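Long-range contacts in redox-sensitive transcriptional activator OxyR (Porphyromonas gingivalis, PDB 3T22), which probably binds DNA and regulates transcription as a redox-sensitive activator of the LysR family, represented here by its regulatory domain: residues Ala7-Ile12 / Met38-Cys43; Ala55-Lys60 / Arg181-Gln186. The protein carries 1 engineered substitution. One frame throughout, in Å; residues are numbered along the deposited sequence.

In the fold
Both contacts lie in the lobe of the regulatory domain that holds the N-terminal strand, their centres about 10 Å apart. They follow one another along the chain: contact 1 is complete before contact 2 opens. Contact 1 joins the end of strand 4-8 to the start of helix 40-48; contact 2 pairs strand 54-57, which follows that helix, with strand 175-185, about 120 residues further on. Strands 4-8 and 54-57 are parallel neighbours, linked between the contacts by a probable hydrogen bond from I56 N to A7 O (2.8 Å), while C43 packs on A55. Contact 1 holds the early strand and helix units together, and contact 2 joins them to a late strand arriving from the other lobe, consistent with the periplasmic-binding-protein fold.

Contact 1 (Ala7-Ile12 / Met38-Cys43); sequences AVLPTI and MQTSRC
P10 sets its pyrrolidine ring against the flat peptide unit joining M38 to Q39: P10 CD lies 3.6 Å from M38 O, and P10 CG meets Q39 CG at 4.1 Å, the two side chains crossing at about a right angle. M38 O also receives a CA-H...O contact from L9 and lies 3.4 Å from L9 CD2. One backbone hydrogen bond ties the segments, M38 N to V8 O (3.2 Å), with the donor well above the carbonyl plane. L9 CD2 also reaches T40 OG1 at 3.5 Å and touches C43 SG more loosely, against the first turn of the helix that begins after the N-cap residue Q39. With SG set beside its backbone N (chi1 -73°), C43 turns its sulfur inward, 4.0 Å from A7 CB. M38, extended beyond CG, brings SD there as well, so two sulfurs rest against the same methyl of A7. The contact lies at the C-terminal ends of parallel strands, where strand 4-8 gives way to loop beside helix 40-48, the helix of the crossover from strand 33-37 to strand 54-57, with strand 4-8 between the two. C43 continues onto A55 and I57, while L9 and T40 both meet S110 of helix 110-119.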
ATOM      1  N   ALA A   7      -0.351 -10.218  14.287  1.00 31.21           N
ATOM      2  CA  ALA A   7       0.275  -9.691  13.078  1.00 30.29           C
ATOM      3  C   ALA A   7      -0.358 -10.226  11.790  1.00 30.29           C
ATOM      4  O   ALA A   7      -0.974 -11.301  11.774  1.00 29.00           O
ATOM      5  CB  ALA A   7       1.776  -9.968  13.084  1.00 28.41           C
ATOM      6  N   VAL A   8      -0.177  -9.476  10.706  1.00 28.83           N
ATOM      7  CA  VAL A   8      -0.833  -9.765   9.445  1.00 28.38           C
ATOM      8  C   VAL A   8       0.031  -9.324   8.264  1.00 26.36           C
ATOM      9  O   VAL A   8       0.550  -8.206   8.240  1.00 27.60           O
ATOM     10  CB  VAL A   8      -2.181  -9.025   9.363  1.00 29.35           C
ATOM     11  CG1 VAL A   8      -2.987  -9.502   8.172  1.00 28.01           C
ATOM     12  CG2 VAL A   8      -2.972  -9.186  10.654  1.00 29.56           C
ATOM     13  N   LEU A   9       0.161 -10.185   7.266  1.00 26.65           N
ATOM     14  CA  LEU A   9       0.885  -9.826   6.061  1.00 27.63           C
ATOM     15  C   LEU A   9       0.261  -8.592   5.418  1.00 30.08           C
ATOM     16  O   LEU A   9      -0.939  -8.376   5.519  1.00 30.60           O
ATOM     17  CB  LEU A   9       0.879 -10.986   5.069  1.00 27.59           C
ATOM     18  CG  LEU A   9       1.584 -12.280   5.469  1.00 25.44           C
ATOM     19  CD1 LEU A   9       1.798 -13.149   4.247  1.00 22.05           C
ATOM     20  CD2 LEU A   9       2.900 -11.996   6.164  1.00 29.15           C
ATOM     21  N   PRO A  10       1.085  -7.784   4.762  1.00 32.13           N
ATOM     22  CA  PRO A  10       0.611  -6.593   4.045  1.00 32.90           C
ATOM     23  C   PRO A  10      -0.131  -6.979   2.762  1.00 33.00           C
ATOM     24  O   PRO A  10      -0.964  -6.232   2.269  1.00 33.85           O
ATOM     25  CB  PRO A  10       1.903  -5.836   3.698  1.00 32.72           C
ATOM     26  CG  PRO A  10       3.061  -6.632   4.296  1.00 32.40           C
ATOM     27  CD  PRO A  10       2.532  -8.007   4.585  1.00 34.08           C
ATOM     28  N   THR A  11       0.170  -8.156   2.227  1.00 32.15           N
ATOM     29  CA  THR A  11      -0.573  -8.672   1.083  1.00 30.22           C
ATOM     30  C   THR A  11      -1.906  -9.303   1.500  1.00 30.06           C
ATOM     31  O   THR A  11      -2.622  -9.842   0.669  1.00 31.60           O
ATOM     32  CB  THR A  11       0.268  -9.676   0.248  1.00 31.28           C
ATOM     33  OG1 THR A  11       0.526 -10.866   1.009  1.00 27.72           O
ATOM     34  CG2 THR A  11       1.581  -9.032  -0.167  1.00 27.34           C
ATOM     35  N   ILE A  12      -2.236  -9.211   2.786  1.00 29.75           N
ATOM     36  CA  ILE A  12      -3.496  -9.736   3.311  1.00 26.77           C
ATOM     37  C   ILE A  12      -4.337  -8.662   4.022  1.00 27.47           C
ATOM     38  O   ILE A  12      -5.548  -8.648   3.926  1.00 28.20           O
ATOM     39  CB  ILE A  12      -3.226 -10.850   4.327  1.00 27.46           C
ATOM     40  CG1 ILE A  12      -2.463 -12.006   3.655  1.00 30.56           C
ATOM     41  CG2 ILE A  12      -4.536 -11.277   5.017  1.00 18.75           C
ATOM     42  CD1 ILE A  12      -1.843 -13.023   4.618  1.00 35.39           C
ATOM     43  N   MET A  38       3.284  -6.946   9.177  1.00 29.50           N
ATOM     44  CA  MET A  38       4.683  -7.399   9.082  1.00 28.29           C
ATOM     45  C   MET A  38       4.817  -8.413   7.981  1.00 27.00           C
ATOM     46  O   MET A  38       3.875  -9.159   7.708  1.00 28.83           O
ATOM     47  CB  MET A  38       5.119  -8.159  10.330  1.00 27.85           C
ATOM     48  CG  MET A  38       4.955  -7.472  11.640  1.00 29.38           C
ATOM     49  SD  MET A  38       5.503  -8.583  12.956  1.00 26.58           S
ATOM     50  CE  MET A  38       4.818  -7.676  14.327  1.00 20.96           C
ATOM     51  N   GLN A  39       6.007  -8.524   7.399  1.00 25.28           N
ATOM     52  CA  GLN A  39       6.248  -9.613   6.471  1.00 26.18           C
ATOM     53  C   GLN A  39       6.529 -10.935   7.187  1.00 27.58           C
ATOM     54  O   GLN A  39       6.686 -10.986   8.397  1.00 26.04           O
ATOM     55  CB  GLN A  39       7.339  -9.242   5.473  1.00 26.40           C
ATOM     56  CG  GLN A  39       6.893  -8.125   4.557  1.00 26.59           C
ATOM     57  CD  GLN A  39       8.032  -7.508   3.771  1.00 30.65           C
ATOM     58  OE1 GLN A  39       8.230  -6.294   3.809  1.00 33.87           O
ATOM     59  NE2 GLN A  39       8.780  -8.338   3.042  1.00 33.70           N
ATOM     60  N   THR A  40       6.585 -12.007   6.416  1.00 29.51           N
ATOM     61  CA  THR A  40       6.554 -13.364   6.970  1.00 33.09           C
ATOM     62  C   THR A  40       7.666 -13.669   7.988  1.00 33.79           C
ATOM     63  O   THR A  40       7.384 -13.984   9.140  1.00 34.53           O
ATOM     64  CB  THR A  40       6.504 -14.431   5.841  1.00 33.41           C
ATOM     65  OG1 THR A  40       5.286 -14.278   5.091  1.00 36.53           O
ATOM     66  CG2 THR A  40       6.546 -15.827   6.423  1.00 31.27           C
ATOM     67  N   SER A  41       8.921 -13.558   7.575  1.00 34.11           N
ATOM     68  CA  SER A  41      10.038 -13.796   8.490  1.00 33.67           C
ATOM     69  C   SER A  41       9.883 -13.079   9.826  1.00 32.87           C
ATOM     70  O   SER A  41      10.196 -13.613  10.895  1.00 32.43           O
ATOM     71  CB  SER A  41      11.352 -13.375   7.838  1.00 34.82           C
ATOM     72  OG  SER A  41      11.886 -14.441   7.080  1.00 32.99           O
ATOM     73  N   ARG A  42       9.405 -11.852   9.762  1.00 31.78           N
ATOM     74  CA  ARG A  42       9.280 -11.056  10.951  1.00 30.37           C
ATOM     75  C   ARG A  42       8.153 -11.548  11.855  1.00 28.99           C
ATOM     76  O   ARG A  42       8.287 -11.529  13.082  1.00 30.02           O
ATOM     77  CB  ARG A  42       9.099  -9.600  10.566  1.00 31.10           C
ATOM     78  CG  ARG A  42       9.519  -8.655  11.633  1.00 35.06           C
ATOM     79  CD  ARG A  42       9.143  -7.280  11.224  1.00 41.35           C
ATOM     80  NE  ARG A  42       9.203  -6.398  12.369  1.00 48.70           N
ATOM     81  CZ  ARG A  42      10.262  -5.658  12.671  1.00 50.97           C
ATOM     82  NH1 ARG A  42      11.341  -5.700  11.890  1.00 50.68           N
ATOM     83  NH2 ARG A  42      10.232  -4.874  13.749  1.00 52.08           N
ATOM     84  N   CYS A  43       7.046 -11.986  11.262  1.00 25.88           N
ATOM     85  CA  CYS A  43       5.958 -12.604  12.023  1.00 26.73           C
ATOM     86  C   CYS A  43       6.450 -13.775  12.873  1.00 25.94           C
ATOM     87  O   CYS A  43       6.026 -13.976  14.015  1.00 26.70           O
ATOM     88  CB  CYS A  43       4.892 -13.159  11.068  1.00 26.65           C
ATOM     89  SG  CYS A  43       3.832 -11.934  10.241  1.00 30.96           S
TER

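Contact 2 (Ala55-Lys60 / Arg181-Gln186); sequences AIIASK and RLAVRQ
This is an antiparallel strand pairing in the mixed sheet of the regulatory domain, where strand 54-57 meets the end of the long strand 175-185. A55 and A183 form a hydrogen-bonded pair, A183 N to A55 O at 2.8 Å being almost straight (173° at the hydrogen). I57 and R181 form the next such pair; I57 N sits nearly along the C=O axis of R181, whereas R181 N approaches I57 O from above its carbonyl plane. Between them stands the non-hydrogen-bonded pair I56-L182, whose side chains touch at I56 CG1 and L182 CD1 (3.9 Å). On the face shared by A55, I57, R181 and A183, I57 holds CG1 between its backbone N and carbonyl carbon (chi1 58°), and its CD1 comes 4.2 Å from A183 CB. Past the end of strand 54-57, the R181 side chain runs along the S59-K60 backbone, with R181 CD 3.5 Å from S59 O. A bend at chi3 (68°) turns the R181 guanidinium so that K60 CG lies over one face, offset toward the rim, 3.8 Å from R181 NE. The like charges of K60 NZ and R181 NH1 are both met by E179, and R181 NE pairs with D68. I56 leans on strand 4-8, L182 on L71 of strand 66-80 and on helix 191-203, while A183 packs on L47 of helix 40-48.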
ATOM      1  N   ALA A  55      -0.151 -14.769  14.306  1.00 28.92           N
ATOM      2  CA  ALA A  55       0.141 -14.168  13.018  1.00 29.86           C
ATOM      3  C   ALA A  55      -0.669 -14.834  11.919  1.00 30.21           C
ATOM      4  O   ALA A  55      -0.726 -16.062  11.828  1.00 29.95           O
ATOM      5  CB  ALA A  55       1.639 -14.239  12.707  1.00 30.20           C
ATOM      6  N   ILE A  56      -1.289 -14.016  11.087  1.00 29.07           N
ATOM      7  CA  ILE A  56      -1.953 -14.490   9.891  1.00 29.72           C
ATOM      8  C   ILE A  56      -0.969 -14.413   8.722  1.00 29.16           C
ATOM      9  O   ILE A  56      -0.642 -13.306   8.246  1.00 28.28           O
ATOM     10  CB  ILE A  56      -3.184 -13.640   9.583  1.00 30.30           C
ATOM     11  CG1 ILE A  56      -4.022 -13.461  10.842  1.00 31.95           C
ATOM     12  CG2 ILE A  56      -3.997 -14.276   8.472  1.00 30.04           C
ATOM     13  CD1 ILE A  56      -5.174 -12.480  10.691  1.00 35.95           C
ATOM     14  N   ILE A  57      -0.500 -15.579   8.269  1.00 27.81           N
ATOM     15  CA  ILE A  57       0.498 -15.663   7.196  1.00 25.94           C
ATOM     16  C   ILE A  57      -0.016 -16.423   5.967  1.00 28.37           C
ATOM     17  O   ILE A  57      -1.171 -16.830   5.923  1.00 29.04           O
ATOM     18  CB  ILE A  57       1.797 -16.332   7.687  1.00 27.26           C
ATOM     19  CG1 ILE A  57       1.494 -17.725   8.230  1.00 24.83           C
ATOM     20  CG2 ILE A  57       2.506 -15.447   8.758  1.00 20.22           C
ATOM     21  CD1 ILE A  57       2.738 -18.456   8.703  1.00 29.38           C
ATOM     22  N   ALA A  58       0.829 -16.596   4.958  1.00 28.09           N
ATOM     23  CA  ALA A  58       0.380 -17.267   3.743  1.00 29.59           C
ATOM     24  C   ALA A  58       1.188 -18.524   3.455  1.00 30.31           C
ATOM     25  O   ALA A  58       1.416 -18.875   2.308  1.00 26.87           O
ATOM     26  CB  ALA A  58       0.380 -16.316   2.536  1.00 28.44           C
ATOM     27  N   SER A  59       1.634 -19.183   4.519  1.00 32.59           N
ATOM     28  CA  SER A  59       2.253 -20.499   4.411  1.00 32.71           C
ATOM     29  C   SER A  59       2.269 -21.211   5.760  1.00 32.58           C
ATOM     30  O   SER A  59       1.832 -20.657   6.767  1.00 34.22           O
ATOM     31  CB  SER A  59       3.654 -20.409   3.797  1.00 30.98           C
ATOM     32  OG  SER A  59       4.410 -19.368   4.383  1.00 34.94           O
ATOM     33  N   LYS A  60       2.728 -22.456   5.764  1.00 33.57           N
ATOM     34  CA  LYS A  60       2.876 -23.207   7.000  1.00 33.48           C
ATOM     35  C   LYS A  60       4.088 -22.645   7.726  1.00 32.65           C
ATOM     36  O   LYS A  60       5.114 -22.424   7.098  1.00 33.58           O
ATOM     37  CB  LYS A  60       3.085 -24.695   6.706  1.00 33.46           C
ATOM     38  CG  LYS A  60       1.894 -25.376   6.025  1.00 35.78           C
ATOM     39  CD  LYS A  60       2.054 -26.897   5.970  1.00 40.70           C
ATOM     40  CE  LYS A  60       0.808 -27.576   5.375  1.00 41.94           C
ATOM     41  NZ  LYS A  60       0.684 -27.433   3.887  1.00 46.03           N
ATOM     42  N   ARG A 181      -2.911 -18.912   6.749  1.00 31.27           N
ATOM     43  CA  ARG A 181      -2.959 -19.684   8.000  1.00 30.18           C
ATOM     44  C   ARG A 181      -2.707 -18.839   9.231  1.00 30.82           C
ATOM     45  O   ARG A 181      -2.035 -17.804   9.162  1.00 31.44           O
ATOM     46  CB  ARG A 181      -1.949 -20.840   7.975  1.00 30.79           C
ATOM     47  CG  ARG A 181      -2.025 -21.689   6.722  1.00 29.53           C
ATOM     48  CD  ARG A 181      -0.964 -22.786   6.676  1.00 36.17           C
ATOM     49  NE  ARG A 181      -1.185 -23.808   7.692  1.00 34.14           N
ATOM     50  CZ  ARG A 181      -1.939 -24.892   7.523  1.00 33.41           C
ATOM     51  NH1 ARG A 181      -2.551 -25.105   6.370  1.00 34.74           N
ATOM     52  NH2 ARG A 181      -2.080 -25.762   8.514  1.00 30.95           N
ATOM     53  N   LEU A 182      -3.234 -19.295  10.364  1.00 30.66           N
ATOM     54  CA  LEU A 182      -3.044 -18.614  11.639  1.00 29.43           C
ATOM     55  C   LEU A 182      -1.970 -19.338  12.437  1.00 29.95           C
ATOM     56  O   LEU A 182      -2.170 -20.478  12.829  1.00 29.94           O
ATOM     57  CB  LEU A 182      -4.354 -18.590  12.436  1.00 29.00           C
ATOM     58  CG  LEU A 182      -4.357 -17.764  13.730  1.00 25.77           C
ATOM     59  CD1 LEU A 182      -4.603 -16.294  13.425  1.00 19.51           C
ATOM     60  CD2 LEU A 182      -5.389 -18.288  14.744  1.00 20.47           C
ATOM     61  N   ALA A 183      -0.832 -18.688  12.676  1.00 29.54           N
ATOM     62  CA  ALA A 183       0.247 -19.349  13.391  1.00 29.64           C
ATOM     63  C   ALA A 183       0.389 -18.817  14.809  1.00 29.51           C
ATOM     64  O   ALA A 183       0.110 -17.643  15.086  1.00 28.84           O
ATOM     65  CB  ALA A 183       1.554 -19.241  12.632  1.00 27.74           C
ATOM     66  N   VAL A 184       0.791 -19.703  15.710  1.00 29.85           N
ATOM     67  CA  VAL A 184       1.034 -19.359  17.110  1.00 31.64           C
ATOM     68  C   VAL A 184       2.233 -20.147  17.649  1.00 31.71           C
ATOM     69  O   VAL A 184       2.759 -21.038  16.968  1.00 32.59           O
ATOM     70  CB  VAL A 184      -0.180 -19.708  17.985  1.00 30.88           C
ATOM     71  CG1 VAL A 184      -1.455 -19.085  17.416  1.00 33.22           C
ATOM     72  CG2 VAL A 184      -0.319 -21.242  18.094  1.00 30.14           C
ATOM     73  N   ARG A 185       2.653 -19.811  18.871  1.00 32.74           N
ATOM     74  CA  ARG A 185       3.608 -20.623  19.638  1.00 33.96           C
ATOM     75  C   ARG A 185       2.940 -21.937  20.083  1.00 34.04           C
ATOM     76  O   ARG A 185       1.782 -21.936  20.493  1.00 33.51           O
ATOM     77  CB  ARG A 185       4.080 -19.865  20.872  1.00 33.05           C
ATOM     78  CG  ARG A 185       5.166 -18.850  20.612  1.00 37.03           C
ATOM     79  CD  ARG A 185       5.660 -18.216  21.913  1.00 43.62           C
ATOM     80  NE  ARG A 185       6.228 -19.215  22.821  1.00 50.56           N
ATOM     81  CZ  ARG A 185       7.492 -19.641  22.796  1.00 50.47           C
ATOM     82  NH1 ARG A 185       8.354 -19.160  21.913  1.00 49.34           N
ATOM     83  NH2 ARG A 185       7.897 -20.559  23.665  1.00 54.43           N
ATOM     84  N   GLN A 186       3.666 -23.050  20.021  1.00 35.45           N
ATOM     85  CA  GLN A 186       3.080 -24.340  20.400  1.00 38.12           C
ATOM     86  C   GLN A 186       2.627 -24.365  21.866  1.00 38.43           C
ATOM     87  O   GLN A 186       1.607 -24.958  22.195  1.00 38.17           O
ATOM     88  CB  GLN A 186       4.048 -25.483  20.126  1.00 37.84           C
ATOM     89  CG  GLN A 186       4.535 -25.587  18.676  1.00 42.37           C
ATOM     90  CD  GLN A 186       5.403 -26.827  18.451  1.00 45.20           C
ATOM     91  OE1 GLN A 186       5.464 -27.711  19.312  1.00 47.32           O
ATOM     92  NE2 GLN A 186       6.078 -26.894  17.296  1.00 46.78           N
TER